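Local structure of ethylbenzene dehydrogenase alpha-subunit (Aromatoleum aromaticum, 2IVF) at residues 133-137 / 654-658; 76-81 / 672-677. The protein is a subunit of the molybdopterin oxidoreductase family that holds a molybdenum atom, the ligands MGD and MD1 and an iron/sulfur cluster. All blocks are in the same frame, centred on the assembly; numbering follows the deposited sequence.

Interaction 1 (133-137 / 654-658); sequences FNNNL and WYYEK. With MD1 (phosphoric acid 4-(2-amino-4-oxo-3,4,5,6,-tetrahydro-pteridin-6-yl)-2-hydroxy-3,4-dimercapto-but-3-en-yl ester guanylate ester), chain N.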
loop_
_atom_site.group_PDB
_atom_site.type_symbol
_atom_site.label_atom_id
_atom_site.label_comp_id
_atom_site.label_asym_id
_atom_site.label_seq_id
_atom_site.Cartn_x
_atom_site.Cartn_y
_atom_site.Cartn_z
ATOM N N PHE A 133 -1.352 7.186 -9.059
ATOM C CA PHE A 133 -2.367 6.569 -9.889
ATOM C C PHE A 133 -2.353 7.011 -11.366
ATOM O O PHE A 133 -2.745 6.271 -12.245
ATOM C CB PHE A 133 -3.775 6.765 -9.282
ATOM C CG PHE A 133 -4.739 5.841 -9.912
ATOM C CD1 PHE A 133 -4.691 4.516 -9.563
ATOM C CD2 PHE A 133 -5.588 6.252 -10.923
ATOM C CE1 PHE A 133 -5.523 3.585 -10.196
ATOM C CE2 PHE A 133 -6.407 5.327 -11.558
ATOM C CZ PHE A 133 -6.353 3.995 -11.188
ATOM N N ASN A 134 -1.823 8.197 -11.667
ATOM C CA ASN A 134 -1.647 8.573 -13.044
ATOM C C ASN A 134 -0.897 7.509 -13.844
ATOM O O ASN A 134 -1.110 7.352 -15.039
ATOM C CB ASN A 134 -0.875 9.902 -13.108
ATOM C CG ASN A 134 0.626 9.743 -12.771
ATOM O OD1 ASN A 134 1.062 9.990 -11.636
ATOM N ND2 ASN A 134 1.419 9.417 -13.787
ATOM N N ASN A 135 -0.030 6.738 -13.177
ATOM C CA ASN A 135 0.734 5.696 -13.851
ATOM C C ASN A 135 -0.116 4.524 -14.217
ATOM O O ASN A 135 0.131 3.892 -15.238
ATOM C CB ASN A 135 1.885 5.269 -12.962
ATOM C CG ASN A 135 2.831 6.405 -12.722
ATOM O OD1 ASN A 135 3.537 6.814 -13.639
ATOM N ND2 ASN A 135 2.742 7.030 -11.554
ATOM N N ASN A 136 -1.143 4.260 -13.416
ATOM C CA ASN A 136 -2.108 3.220 -13.769
ATOM C C ASN A 136 -2.853 3.556 -15.052
ATOM O O ASN A 136 -3.087 2.695 -15.909
ATOM C CB ASN A 136 -3.120 3.000 -12.662
ATOM C CG ASN A 136 -2.545 2.257 -11.478
ATOM O OD1 ASN A 136 -1.699 2.787 -10.792
ATOM N ND2 ASN A 136 -3.039 1.039 -11.215
ATOM N N LEU A 137 -3.245 4.807 -15.172
ATOM C CA LEU A 137 -4.025 5.240 -16.325
ATOM C C LEU A 137 -3.269 5.124 -17.651
ATOM O O LEU A 137 -3.877 5.070 -18.699
ATOM C CB LEU A 137 -4.498 6.674 -16.110
ATOM C CG LEU A 137 -5.420 6.913 -14.938
ATOM C CD1 LEU A 137 -5.835 8.427 -14.924
ATOM C CD2 LEU A 137 -6.631 5.986 -14.950
ATOM N N TRP A 654 -11.439 3.990 -15.745
ATOM C CA TRP A 654 -10.848 3.819 -14.421
ATOM C C TRP A 654 -11.031 5.108 -13.591
ATOM O O TRP A 654 -11.796 5.996 -13.946
ATOM C CB TRP A 654 -9.352 3.464 -14.574
ATOM C CG TRP A 654 -8.841 2.429 -13.638
ATOM C CD1 TRP A 654 -9.432 1.985 -12.491
ATOM C CD2 TRP A 654 -7.619 1.695 -13.764
ATOM N NE1 TRP A 654 -8.680 1.018 -11.914
ATOM C CE2 TRP A 654 -7.567 0.797 -12.685
ATOM C CE3 TRP A 654 -6.572 1.693 -14.705
ATOM C CZ2 TRP A 654 -6.497 -0.070 -12.483
ATOM C CZ3 TRP A 654 -5.493 0.825 -14.504
ATOM C CH2 TRP A 654 -5.478 -0.053 -13.414
ATOM N N TYR A 655 -10.294 5.232 -12.497
ATOM C CA TYR A 655 -10.464 6.392 -11.608
ATOM C C TYR A 655 -9.994 7.627 -12.351
ATOM O O TYR A 655 -9.016 7.585 -13.121
ATOM C CB TYR A 655 -9.743 6.231 -10.251
ATOM C CG TYR A 655 -9.828 4.825 -9.708
ATOM C CD1 TYR A 655 -10.958 4.022 -9.926
ATOM C CD2 TYR A 655 -8.760 4.271 -9.024
ATOM C CE1 TYR A 655 -11.010 2.738 -9.457
ATOM C CE2 TYR A 655 -8.806 2.992 -8.562
ATOM C CZ TYR A 655 -9.906 2.236 -8.783
ATOM O OH TYR A 655 -9.884 0.985 -8.340
ATOM N N TYR A 656 -10.726 8.714 -12.136
ATOM C CA TYR A 656 -10.492 10.019 -12.794
ATOM C C TYR A 656 -11.082 10.087 -14.182
ATOM O O TYR A 656 -11.065 11.157 -14.819
ATOM C CB TYR A 656 -9.027 10.405 -12.950
ATOM C CG TYR A 656 -8.088 10.331 -11.773
ATOM C CD1 TYR A 656 -8.544 10.264 -10.452
ATOM C CD2 TYR A 656 -6.709 10.366 -12.002
ATOM C CE1 TYR A 656 -7.648 10.187 -9.391
ATOM C CE2 TYR A 656 -5.809 10.286 -10.981
ATOM C CZ TYR A 656 -6.275 10.220 -9.651
ATOM O OH TYR A 656 -5.378 10.160 -8.627
ATOM N N GLU A 657 -11.609 8.976 -14.672
ATOM C CA GLU A 657 -12.081 8.877 -16.074
ATOM C C GLU A 657 -13.590 8.697 -16.160
ATOM O O GLU A 657 -14.152 8.480 -17.248
ATOM C CB GLU A 657 -11.432 7.702 -16.772
ATOM C CG GLU A 657 -9.918 7.811 -16.932
ATOM C CD GLU A 657 -9.309 6.605 -17.619
ATOM O OE1 GLU A 657 -9.940 5.537 -17.596
ATOM O OE2 GLU A 657 -8.188 6.726 -18.178
ATOM N N LYS A 658 -14.235 8.775 -14.994
ATOM C CA LYS A 658 -15.677 8.634 -14.851
ATOM C C LYS A 658 -16.115 9.269 -13.549
ATOM O O LYS A 658 -15.408 9.239 -12.536
ATOM C CB LYS A 658 -16.078 7.172 -14.865
ATOM C CG LYS A 658 -15.538 6.368 -13.704
ATOM C CD LYS A 658 -15.656 4.835 -14.010
ATOM C CE LYS A 658 -14.982 4.109 -12.867
ATOM N NZ LYS A 658 -14.814 2.647 -13.131
HETATM P PB MD1 N . -10.896 -8.730 -5.231
HETATM O O3B MD1 N . -9.614 -7.899 -5.641
HETATM O O1B MD1 N . -12.010 -7.760 -5.069
HETATM O O2B MD1 N . -11.037 -9.986 -6.002
HETATM O O3A MD1 N . -10.491 -9.208 -3.774
HETATM C C10 MD1 N . -10.788 -8.442 -2.586
HETATM C C11 MD1 N . -10.064 -9.188 -1.478
HETATM O O11 MD1 N . -8.663 -8.779 -1.641
HETATM C C12 MD1 N . -10.543 -8.718 -0.130
HETATM S S12 MD1 N . -11.417 -7.260 0.060
HETATM C C13 MD1 N . -10.235 -9.409 1.014
HETATM S S13 MD1 N . -10.711 -8.880 2.545
HETATM C C14 MD1 N . -9.487 -10.687 0.999
HETATM N N15 MD1 N . -8.244 -10.758 1.688
HETATM C C16 MD1 N . -7.444 -11.868 1.604
HETATM C C15 MD1 N . -6.315 -11.900 2.401
HETATM O O14 MD1 N . -6.034 -10.952 3.184
HETATM N N17 MD1 N . -5.518 -12.983 2.217
HETATM C C17 MD1 N . -5.864 -14.015 1.344
HETATM N N16 MD1 N . -5.022 -15.036 1.267
HETATM N N18 MD1 N . -6.995 -13.971 0.621
HETATM C C20 MD1 N . -7.778 -12.922 0.750
HETATM N N8 MD1 N . -8.949 -12.895 0.061
HETATM C C7 MD1 N . -9.867 -11.788 0.039
HETATM P PA MD1 N . -8.745 -7.812 -6.992
HETATM O O1A MD1 N . -8.080 -6.475 -6.935
HETATM O O2A MD1 N . -7.867 -9.002 -7.044
HETATM O "O5'" MD1 N . -9.768 -7.871 -8.193
HETATM C "C5'" MD1 N . -10.579 -6.718 -8.389
HETATM C "C4'" MD1 N . -10.516 -6.304 -9.802
HETATM O "O4'" MD1 N . -11.219 -5.067 -9.819
HETATM C "C1'" MD1 N . -10.619 -4.335 -10.888
HETATM N N9 MD1 N . -10.879 -2.889 -10.854
HETATM C C4 MD1 N . -11.734 -2.288 -11.669
HETATM N N3 MD1 N . -12.528 -2.817 -12.630
HETATM C C2 MD1 N . -13.338 -2.029 -13.338
HETATM N N2 MD1 N . -14.150 -2.553 -14.294
HETATM N N1 MD1 N . -13.275 -0.667 -13.118
HETATM C C6 MD1 N . -12.492 -0.065 -12.163
HETATM O O6 MD1 N . -12.565 1.153 -12.001
HETATM C C5 MD1 N . -11.684 -0.913 -11.389
HETATM N N7 MD1 N . -10.795 -0.731 -10.418
HETATM C C8 MD1 N . -10.324 -1.939 -10.097
HETATM C "C2'" MD1 N . -9.121 -4.584 -10.734
HETATM O "O2'" MD1 N . -8.373 -4.405 -11.961
HETATM C "C3'" MD1 N . -9.057 -6.012 -10.172
HETATM O "O3'" MD1 N . -8.601 -6.968 -11.165
#

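Interaction 2 (76-81 / 672-677); sequences KVNWGS and TFVDRS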
loop_
_atom_site.group_PDB
_atom_site.type_symbol
_atom_site.label_atom_id
_atom_site.label_comp_id
_atom_site.label_asym_id
_atom_site.label_seq_id
_atom_site.Cartn_x
_atom_site.Cartn_y
_atom_site.Cartn_z
ATOM N N LYS A 76 -5.068 22.113 -16.363
ATOM C CA LYS A 76 -6.206 22.226 -15.453
ATOM C C LYS A 76 -6.118 21.259 -14.295
ATOM O O LYS A 76 -5.303 20.344 -14.271
ATOM C CB LYS A 76 -7.527 22.026 -16.195
ATOM C CG LYS A 76 -7.707 20.650 -16.715
ATOM C CD LYS A 76 -9.180 20.267 -17.015
ATOM C CE LYS A 76 -9.205 18.727 -17.307
ATOM N NZ LYS A 76 -10.522 18.054 -17.131
ATOM N N VAL A 77 -6.968 21.477 -13.309
ATOM C CA VAL A 77 -6.986 20.647 -12.119
ATOM C C VAL A 77 -8.438 20.361 -11.821
ATOM O O VAL A 77 -9.277 21.270 -11.870
ATOM C CB VAL A 77 -6.325 21.332 -10.896
ATOM C CG1 VAL A 77 -6.412 20.415 -9.703
ATOM C CG2 VAL A 77 -4.866 21.731 -11.202
ATOM N N ASN A 78 -8.721 19.097 -11.556
ATOM C CA ASN A 78 -10.049 18.606 -11.138
ATOM C C ASN A 78 -9.938 17.839 -9.834
ATOM O O ASN A 78 -8.839 17.451 -9.431
ATOM C CB ASN A 78 -10.567 17.619 -12.184
ATOM C CG ASN A 78 -10.787 18.272 -13.549
ATOM O OD1 ASN A 78 -9.892 18.319 -14.362
ATOM N ND2 ASN A 78 -11.983 18.744 -13.797
ATOM N N TRP A 79 -11.081 17.533 -9.224
ATOM C CA TRP A 79 -11.100 16.681 -8.071
ATOM C C TRP A 79 -11.002 15.220 -8.473
ATOM O O TRP A 79 -11.629 14.772 -9.417
ATOM C CB TRP A 79 -12.414 16.833 -7.279
ATOM C CG TRP A 79 -12.627 18.132 -6.637
ATOM C CD1 TRP A 79 -13.731 18.907 -6.750
ATOM C CD2 TRP A 79 -11.732 18.826 -5.784
ATOM N NE1 TRP A 79 -13.604 20.028 -5.959
ATOM C CE2 TRP A 79 -12.383 20.004 -5.363
ATOM C CE3 TRP A 79 -10.443 18.550 -5.295
ATOM C CZ2 TRP A 79 -11.788 20.924 -4.520
ATOM C CZ3 TRP A 79 -9.869 19.463 -4.440
ATOM C CH2 TRP A 79 -10.537 20.618 -4.055
ATOM N N GLY A 80 -10.193 14.476 -7.729
ATOM C CA GLY A 80 -10.171 13.044 -7.894
ATOM C C GLY A 80 -9.954 12.312 -6.590
ATOM O O GLY A 80 -9.569 12.873 -5.579
ATOM N N SER A 81 -10.286 11.036 -6.649
ATOM C CA SER A 81 -10.004 10.077 -5.611
ATOM C C SER A 81 -10.017 8.700 -6.288
ATOM O O SER A 81 -10.112 8.615 -7.532
ATOM C CB SER A 81 -11.006 10.145 -4.446
ATOM O OG SER A 81 -10.468 9.499 -3.314
ATOM N N THR A 672 -16.211 11.656 -1.010
ATOM C CA THR A 672 -15.328 12.494 -1.875
ATOM C C THR A 672 -15.739 12.283 -3.309
ATOM O O THR A 672 -16.088 11.167 -3.747
ATOM C CB THR A 672 -13.841 12.159 -1.619
ATOM O OG1 THR A 672 -13.501 12.534 -0.276
ATOM C CG2 THR A 672 -12.884 12.871 -2.584
ATOM N N PHE A 673 -15.759 13.399 -4.023
ATOM C CA PHE A 673 -16.110 13.468 -5.430
ATOM C C PHE A 673 -14.965 13.073 -6.350
ATOM O O PHE A 673 -13.803 13.440 -6.141
ATOM C CB PHE A 673 -16.545 14.895 -5.748
ATOM C CG PHE A 673 -16.867 15.139 -7.186
ATOM C CD1 PHE A 673 -17.870 14.431 -7.811
ATOM C CD2 PHE A 673 -16.194 16.091 -7.900
ATOM C CE1 PHE A 673 -18.202 14.681 -9.182
ATOM C CE2 PHE A 673 -16.520 16.367 -9.232
ATOM C CZ PHE A 673 -17.530 15.656 -9.871
ATOM N N VAL A 674 -15.296 12.286 -7.372
ATOM C CA VAL A 674 -14.331 11.915 -8.352
ATOM C C VAL A 674 -14.867 12.413 -9.679
ATOM O O VAL A 674 -15.885 11.945 -10.173
ATOM C CB VAL A 674 -14.057 10.402 -8.400
ATOM C CG1 VAL A 674 -12.998 10.098 -9.489
ATOM C CG2 VAL A 674 -13.621 9.820 -7.037
ATOM N N ASP A 675 -14.168 13.383 -10.245
ATOM C CA ASP A 675 -14.571 13.954 -11.486
ATOM C C ASP A 675 -14.144 13.062 -12.651
ATOM O O ASP A 675 -13.250 12.217 -12.536
ATOM C CB ASP A 675 -13.979 15.369 -11.661
ATOM C CG ASP A 675 -14.846 16.281 -12.526
ATOM O OD1 ASP A 675 -15.829 15.844 -13.173
ATOM O OD2 ASP A 675 -14.518 17.487 -12.585
ATOM N N ARG A 676 -14.781 13.297 -13.778
ATOM C CA ARG A 676 -14.265 12.815 -15.041
ATOM C C ARG A 676 -13.220 13.865 -15.524
ATOM O O ARG A 676 -13.554 14.806 -16.213
ATOM C CB ARG A 676 -15.428 12.627 -16.001
ATOM C CG ARG A 676 -15.074 11.983 -17.336
ATOM C CD ARG A 676 -16.327 11.884 -18.190
ATOM N NE ARG A 676 -16.148 11.149 -19.435
ATOM C CZ ARG A 676 -15.794 11.691 -20.610
ATOM N NH1 ARG A 676 -15.519 12.985 -20.723
ATOM N NH2 ARG A 676 -15.695 10.926 -21.674
ATOM N N SER A 677 -11.963 13.686 -15.145
ATOM C CA SER A 677 -10.882 14.621 -15.491
ATOM C C SER A 677 -10.488 14.505 -16.943
ATOM O O SER A 677 -10.236 15.498 -17.584
ATOM C CB SER A 677 -9.644 14.394 -14.616
ATOM O OG SER A 677 -9.880 14.775 -13.287
HETATM O O HOH W 1 -10.888 13.083 -11.478
#

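Interaction 1 (133-137 / 654-658)
Phe133 points its ring edge at the face of Trp654, a T-shaped pair with the five-membered ring of the indole, centroids 5.0 Å apart and planes at 83°; chi1 of -165° sets the Phe133 ring beside its carbonyl carbon and toward the turn. Asn136 CB makes an off-centre CH-pi contact with the six-membered ring, while Trp654 NE1 lies 3.1 Å from MD1 N7. Tyr655 meets a face of Phe133, but the nearly parallel rings are slid until they barely overlap, and the touch narrows to Tyr655 CD2 and Phe133 CZ at 3.2 Å. Tyr655 OH lies close to MD1 N7 (2.8 Å), its hydrogen bond going to His194 O. Tyr656 turns its face to the Phe133 edge and takes Leu137 CD1 against its CD2 at 3.6 Å; its hydroxyl is held by Glu106 and His82. Glu657 closes a type II turn by its backbone N and straps it with OE1, which accepts from Trp654 N (2.8 Å, 170°), while OE2 bridges to Arg142. Lys658 NZ donates to MD1 O6 (2.9 Å), with Glu687 as a salt-bridge partner. Phe133 and Leu137 thus back the turn with apolar contacts, while Trp654, Tyr655 and Lys658 bring polar atoms to the guanine of MD1.

Interaction 2 (76-81 / 672-677)
Lys76 NZ donates to Ser677 O at 2.6 Å, in the carbonyl plane and on a lone pair, and its second bond, to Asn78 OD1, steadies the amide. That amide gives ND2 to Asp675 OD2 (3.1 Å), which it meets from above the carboxylate plane, the two flat groups lying 73° apart. Lys76 NZ stays 6.1 Å from Asp675 OD2, too far for a salt bridge, though the opposite charges probably still attract weakly. Asp675 N donates to Trp79 O at 3.0 Å, and a water donates to the same oxygen and to Asp675 O while accepting from Ser677 OG; Trp79 O is therefore gripped twice. Trp79 CB, with CG anti to the carbonyl carbon (chi1 -67°), rests on Phe673 CD2 (3.9 Å), and its indole NE1 is tied to Lys764 O. Toward the C-terminal end of 76-81, Ser81 CB sits against Val674 CG2 (3.7 Å) and Thr672 CG2; the hydroxyls of Ser81 and Thr672 are anchored on Cys92 O and Ser91 O. At 131°, the edge strand 76-80 of one three-stranded antiparallel sheet meets 670-676, the central strand of another, joining the N-terminal iron/sulfur cluster-binding part, to which Ser81 belongs, to the molybdopterin oxidoreductase part.

Along the chain the order is 76-81, 133-137, 654-658, 672-677, so both segments of interaction 1 fall between those of interaction 2. The centres of the two interactions are about 10 Å apart, on the same side of the chain's centre, and the contacts touch: Tyr656 O and Ser677 N, 2.7 Å apart, form a probable hydrogen bond, and Tyr656 CE1 and Tyr655 CB pack on Ser81 O. The 654-658 turn leads directly into strand 659-661, which pairs antiparallel with strand 670-676 of interaction 2. Two N-terminal segments are thereby docked on one connected region of the molybdopterin oxidoreductase part, close to both the iron/sulfur cluster, which Ser81 lines, and MD1, which 654-658 reaches.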